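Local coordinates for protein phosphoacetylglucosamine mutase (Aspergillus lentulus, PDB 5OAW) that catalyses the interconversion of N-acetylglucosamine 6-phosphate and N-acetylglucosamine 1-phosphate, a magnesium-dependent step that leads toward UDP-N-acetylglucosamine, at residues T337-G342 against T359-K364; I332-T337 against V375-E380. One frame throughout, in Å; residues are numbered along the deposited sequence.

Contact 1 of 2, residues T337-G342 against T359-K364; sequences TAYANG and TNTGVK. With 16G (2-acetamido-2-deoxy-6-O-phosphono-alpha-D-glucopyranose), chain D.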
# COMPACT_ATOMS: atom_id res chain seq x y z
N THR A 337 -12.80 2.20 2.60
CA THR A 337 -13.28 3.26 1.73
C THR A 337 -14.70 2.89 1.29
O THR A 337 -15.20 1.82 1.62
CB THR A 337 -12.39 3.47 0.48
OG1 THR A 337 -12.50 2.34 -0.38
CG2 THR A 337 -10.93 3.69 0.87
N ALA A 338 -15.32 3.79 0.53
CA ALA A 338 -16.66 3.59 -0.01
C ALA A 338 -16.81 2.40 -0.98
O ALA A 338 -17.89 1.82 -1.10
CB ALA A 338 -17.11 4.87 -0.67
N TYR A 339 -15.72 2.04 -1.66
CA TYR A 339 -15.67 0.91 -2.61
C TYR A 339 -15.78 -0.47 -1.98
O TYR A 339 -16.06 -1.45 -2.68
CB TYR A 339 -14.41 0.99 -3.45
CG TYR A 339 -14.36 2.19 -4.33
CD1 TYR A 339 -13.66 3.34 -3.94
CD2 TYR A 339 -15.06 2.21 -5.56
CE1 TYR A 339 -13.62 4.47 -4.76
CE2 TYR A 339 -15.02 3.33 -6.39
CZ TYR A 339 -14.31 4.46 -5.99
OH TYR A 339 -14.26 5.57 -6.80
N ALA A 340 -15.54 -0.55 -0.67
CA ALA A 340 -15.68 -1.78 0.09
C ALA A 340 -17.09 -2.31 -0.08
O ALA A 340 -18.07 -1.56 0.10
CB ALA A 340 -15.38 -1.53 1.56
N ASN A 341 -17.21 -3.58 -0.45
CA ASN A 341 -18.51 -4.18 -0.63
C ASN A 341 -19.34 -4.06 0.63
O ASN A 341 -18.86 -4.38 1.72
CB ASN A 341 -18.41 -5.63 -1.05
CG ASN A 341 -19.70 -6.14 -1.65
OD1 ASN A 341 -20.63 -6.51 -0.94
ND2 ASN A 341 -19.76 -6.13 -2.98
N GLY A 342 -20.59 -3.60 0.48
CA GLY A 342 -21.52 -3.44 1.60
C GLY A 342 -21.65 -4.67 2.50
O GLY A 342 -21.89 -4.53 3.71
N THR A 359 -13.46 6.22 5.17
CA THR A 359 -12.60 7.39 4.99
C THR A 359 -12.47 7.64 3.51
O THR A 359 -12.80 6.76 2.72
CB THR A 359 -11.17 7.20 5.58
OG1 THR A 359 -10.28 6.72 4.57
CG2 THR A 359 -11.16 6.21 6.71
N ASN A 360 -11.94 8.81 3.15
CA ASN A 360 -11.51 9.11 1.79
C ASN A 360 -10.63 8.02 1.20
O ASN A 360 -9.91 7.33 1.91
CB ASN A 360 -10.72 10.41 1.76
CG ASN A 360 -11.59 11.62 1.55
OD1 ASN A 360 -12.72 11.72 2.06
ND2 ASN A 360 -11.08 12.57 0.78
N THR A 361 -10.72 7.85 -0.11
CA THR A 361 -9.77 7.06 -0.87
C THR A 361 -8.37 7.69 -0.69
O THR A 361 -8.25 8.93 -0.58
CB THR A 361 -10.24 6.99 -2.34
OG1 THR A 361 -10.92 5.75 -2.56
CG2 THR A 361 -9.10 7.12 -3.33
N GLY A 362 -7.34 6.85 -0.66
CA GLY A 362 -5.95 7.33 -0.54
C GLY A 362 -5.32 6.81 0.73
O GLY A 362 -5.86 7.02 1.83
N VAL A 363 -4.19 6.12 0.59
CA VAL A 363 -3.58 5.38 1.71
C VAL A 363 -3.31 6.25 2.94
O VAL A 363 -3.50 5.78 4.07
CB VAL A 363 -2.31 4.57 1.31
CG1 VAL A 363 -2.56 3.68 0.09
CG2 VAL A 363 -1.14 5.48 1.04
N LYS A 364 -2.93 7.50 2.70
CA LYS A 364 -2.75 8.49 3.77
C LYS A 364 -3.95 8.57 4.69
O LYS A 364 -3.80 8.46 5.91
CB LYS A 364 -2.48 9.88 3.20
CG LYS A 364 -1.13 10.41 3.57
CD LYS A 364 -0.07 10.05 2.54
CE LYS A 364 1.29 10.45 3.07
NZ LYS A 364 1.30 11.84 3.62
C1 16G D . -3.83 6.15 -5.42
C2 16G D . -3.79 5.81 -3.91
C3 16G D . -4.75 4.68 -3.55
C4 16G D . -6.15 4.91 -4.15
C5 16G D . -6.09 5.20 -5.65
C6 16G D . -7.46 5.66 -6.07
C7 16G D . -1.76 6.08 -2.53
C8 16G D . -0.31 5.61 -2.34
N2 16G D . -2.41 5.47 -3.53
O1 16G D . -3.15 5.15 -6.19
O3 16G D . -4.91 4.63 -2.13
O4 16G D . -6.92 3.76 -3.93
O5 16G D . -5.18 6.31 -5.97
O6 16G D . -7.41 6.05 -7.42
O7 16G D . -2.29 6.91 -1.78
P 16G D . -8.53 7.00 -7.99
O1P 16G D . -8.19 7.10 -9.53
O2P 16G D . -9.91 6.13 -7.87
O3P 16G D . -8.60 8.35 -7.35
O HOH W 1 -10.28 2.47 -2.25
O HOH W 2 -14.36 6.33 0.49

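Contact 2 of 2, residues I332-T337 against V375-E380; sequences IGVVQT and VGVYFE. With 16G (2-acetamido-2-deoxy-6-O-phosphono-alpha-D-glucopyranose), chain D.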
# COMPACT_ATOMS: atom_id res chain seq x y z
N ILE A 332 -10.39 -1.72 18.94
CA ILE A 332 -10.14 -2.38 17.66
C ILE A 332 -11.15 -1.94 16.58
O ILE A 332 -12.34 -1.80 16.86
CB ILE A 332 -10.18 -3.92 17.81
CG1 ILE A 332 -9.33 -4.34 19.02
CG2 ILE A 332 -9.67 -4.59 16.54
CD1 ILE A 332 -9.56 -5.76 19.47
N GLY A 333 -10.65 -1.71 15.37
CA GLY A 333 -11.48 -1.29 14.25
C GLY A 333 -10.99 -1.64 12.87
O GLY A 333 -9.80 -1.93 12.66
N VAL A 334 -11.92 -1.63 11.92
CA VAL A 334 -11.63 -1.74 10.49
C VAL A 334 -11.90 -0.42 9.77
O VAL A 334 -12.97 0.19 9.91
CB VAL A 334 -12.41 -2.88 9.80
CG1 VAL A 334 -11.81 -3.18 8.43
CG2 VAL A 334 -12.41 -4.14 10.65
N VAL A 335 -10.93 -0.01 8.98
CA VAL A 335 -10.96 1.22 8.23
C VAL A 335 -11.13 0.85 6.75
O VAL A 335 -10.34 0.04 6.21
CB VAL A 335 -9.67 2.02 8.51
CG1 VAL A 335 -9.48 3.15 7.53
CG2 VAL A 335 -9.68 2.59 9.93
N GLN A 336 -12.17 1.41 6.13
CA GLN A 336 -12.58 1.10 4.75
C GLN A 336 -12.74 2.37 3.91
O GLN A 336 -12.78 3.48 4.44
CB GLN A 336 -13.91 0.33 4.74
CG GLN A 336 -13.90 -1.01 5.48
CD GLN A 336 -15.22 -1.78 5.35
OE1 GLN A 336 -15.27 -2.85 4.73
NE2 GLN A 336 -16.29 -1.23 5.91
N THR A 337 -12.80 2.20 2.60
CA THR A 337 -13.28 3.26 1.73
C THR A 337 -14.70 2.89 1.29
O THR A 337 -15.20 1.82 1.62
CB THR A 337 -12.39 3.47 0.48
OG1 THR A 337 -12.50 2.34 -0.38
CG2 THR A 337 -10.93 3.69 0.87
N VAL A 375 -5.80 -1.06 17.63
CA VAL A 375 -5.53 -2.00 16.57
C VAL A 375 -6.43 -1.61 15.40
O VAL A 375 -7.64 -1.84 15.43
CB VAL A 375 -5.78 -3.45 17.01
CG1 VAL A 375 -5.36 -4.39 15.90
CG2 VAL A 375 -5.01 -3.79 18.29
N GLY A 376 -5.83 -0.99 14.38
CA GLY A 376 -6.54 -0.58 13.17
C GLY A 376 -6.19 -1.37 11.92
O GLY A 376 -5.08 -1.26 11.39
N VAL A 377 -7.14 -2.17 11.46
CA VAL A 377 -7.04 -2.92 10.21
C VAL A 377 -7.49 -1.97 9.08
O VAL A 377 -8.60 -1.46 9.13
CB VAL A 377 -7.91 -4.20 10.26
CG1 VAL A 377 -7.79 -5.00 8.96
CG2 VAL A 377 -7.56 -5.06 11.47
N TYR A 378 -6.62 -1.72 8.09
CA TYR A 378 -7.02 -0.98 6.89
C TYR A 378 -6.45 -1.63 5.65
O TYR A 378 -5.26 -1.92 5.59
CB TYR A 378 -6.63 0.50 6.97
CG TYR A 378 -5.16 0.84 6.72
CD1 TYR A 378 -4.70 1.13 5.44
CD2 TYR A 378 -4.24 0.87 7.77
CE1 TYR A 378 -3.37 1.44 5.21
CE2 TYR A 378 -2.91 1.18 7.55
CZ TYR A 378 -2.48 1.47 6.26
OH TYR A 378 -1.16 1.79 6.00
N PHE A 379 -7.32 -1.90 4.68
CA PHE A 379 -6.96 -2.45 3.38
C PHE A 379 -7.85 -1.79 2.34
O PHE A 379 -9.02 -1.54 2.61
CB PHE A 379 -7.20 -3.96 3.31
CG PHE A 379 -6.07 -4.79 3.81
CD1 PHE A 379 -5.92 -5.06 5.18
CD2 PHE A 379 -5.14 -5.32 2.92
CE1 PHE A 379 -4.85 -5.83 5.65
CE2 PHE A 379 -4.07 -6.10 3.38
CZ PHE A 379 -3.93 -6.35 4.75
N GLU A 380 -7.29 -1.50 1.17
CA GLU A 380 -8.09 -1.19 -0.00
C GLU A 380 -8.30 -2.47 -0.80
O GLU A 380 -7.54 -3.45 -0.62
CB GLU A 380 -7.45 -0.07 -0.82
CG GLU A 380 -7.68 1.29 -0.20
CD GLU A 380 -6.95 2.42 -0.90
OE1 GLU A 380 -5.70 2.45 -0.85
OE2 GLU A 380 -7.65 3.29 -1.49
C1 16G D . -3.83 6.15 -5.42
C2 16G D . -3.79 5.81 -3.91
C3 16G D . -4.75 4.68 -3.55
C4 16G D . -6.15 4.91 -4.15
C5 16G D . -6.09 5.20 -5.65
C6 16G D . -7.46 5.66 -6.07
C7 16G D . -1.76 6.08 -2.53
C8 16G D . -0.31 5.61 -2.34
N2 16G D . -2.41 5.47 -3.53
O1 16G D . -3.15 5.15 -6.19
O3 16G D . -4.91 4.63 -2.13
O4 16G D . -6.92 3.76 -3.93
O5 16G D . -5.18 6.31 -5.97
O6 16G D . -7.41 6.05 -7.42
O7 16G D . -2.29 6.91 -1.78
P 16G D . -8.53 7.00 -7.99
O1P 16G D . -8.19 7.10 -9.53
O2P 16G D . -9.91 6.13 -7.87
O3P 16G D . -8.60 8.35 -7.35
O HOH W 3 -10.42 -2.34 4.79
O HOH W 1 -10.28 2.47 -2.25

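Contact 1 of 2, residues T337-G342 against T359-K364
The CG2 methyl of Thr337 packs against the backbone of the other loop, 3.9 Å from Asn360 O and 4.0 Å from Thr361 CA. This is the tight part: Thr337 CA also lies 3.7 Å from Thr359 O. A chi1 of 68° sets OG1 between the backbone N and the carbonyl carbon, leaving CG2 anti to the latter; OG1 takes a weak bond from Tyr339 N within the type I turn Thr337-Ala340. The two segments follow the C-terminal ends of parallel strands 332-336 and 356-358 and lead into helices in an alpha/beta domain, the usual place for a binding site in such folds. The looser side is bridged by water. One water accepts from Ala338 N (2.7 Å) and donates to Thr359 O, while another touches Thr337 OG1 and, weakly, Thr361 OG1. Here the Tyr339 ring presents its edge, CE1 standing 3.7 Å from Thr361 OG1, and its hydroxyl is bonded to Arg505, a residue of the sugar-phosphate pocket. Thr361 turns its methyl to the ligand, CG2 lying 3.5 Å from C6 of the bound GlcNAc-6-phosphate. At the start of helix 363-370, Val363 N donates to the acetamido oxygen O7 (3.1 Å, 152° at the hydrogen).

Contact 2 of 2, residues I332-T337 against V375-E380
Glu380 OE2, which faces the Thr337 methyl, is gripped by two donors: the ligand hydroxyl O4 at 2.6 Å and a water at 2.9 Å that also reaches Thr337 OG1. Glu380 sits just past the C-terminal end of strand 375-379, which pairs in parallel with strand 332-336 at the centre of the four-stranded sheet of this alpha/beta domain. The other carboxylate oxygen, OE1, accepts from the neighbouring hydroxyl O3 at 2.6 Å, giving a two-pronged hold on the adjacent hydroxyls of GlcNAc-6-phosphate that should fix the turn of both the carboxylate and the sugar. Glu380 gets there by extending beyond CG (chi2 175°), its side chain crossing that of Thr337 at about a right angle. The strands run at 21° to each other. Three backbone bonds join them in the staggered pattern of parallel strands: Gly333 N to Val375 O, Val377 N to Gly333 O, and Val335 N to Val377 O, the last at 2.7 Å. CA-H...O contacts, such as Val334 CA to Val377 O, fill in between.

On one face Ile332 and Val375 lie side by side, CG2 of the former 4.1 Å from CB of the latter, beneath helix 306-323, which also covers Val334. On the opposite face Val335 and Tyr378 point the same way with their CB atoms 3.7 Å apart. A chi1 of 77° swings the Tyr378 ring away from strand 332-336, and it meets His367 of helix 363-370. Beyond the last of these bonds a water joins the two strands, donating to Val335 O at 2.8 Å and to Phe379 O at 2.7 Å.

The centres of contacts 1 and 2 lie about 10 Å apart in one alpha/beta domain, and Thr337 belongs to both. Along the chain, strand 332-336 leads into segment 337-342, which enters helix 342-351, then come strand 356-358, segment 359-364, which enters helix 363-370, and strand 375-379, so the segments of contact 1 fall between the outer ends of contact 2. In the sheet, strand 332-336 is flanked by 356-358 and 375-379; a probable bond from Thr359 N to Gln336 O (2.9 Å) continues the first pairing. Contact 2 is the buried central strand pair, and contact 1 joins the connections that leave the C-terminal ends of two of the parallel strands. Val363 and Glu380 therefore converge on the same sugar from successive elements.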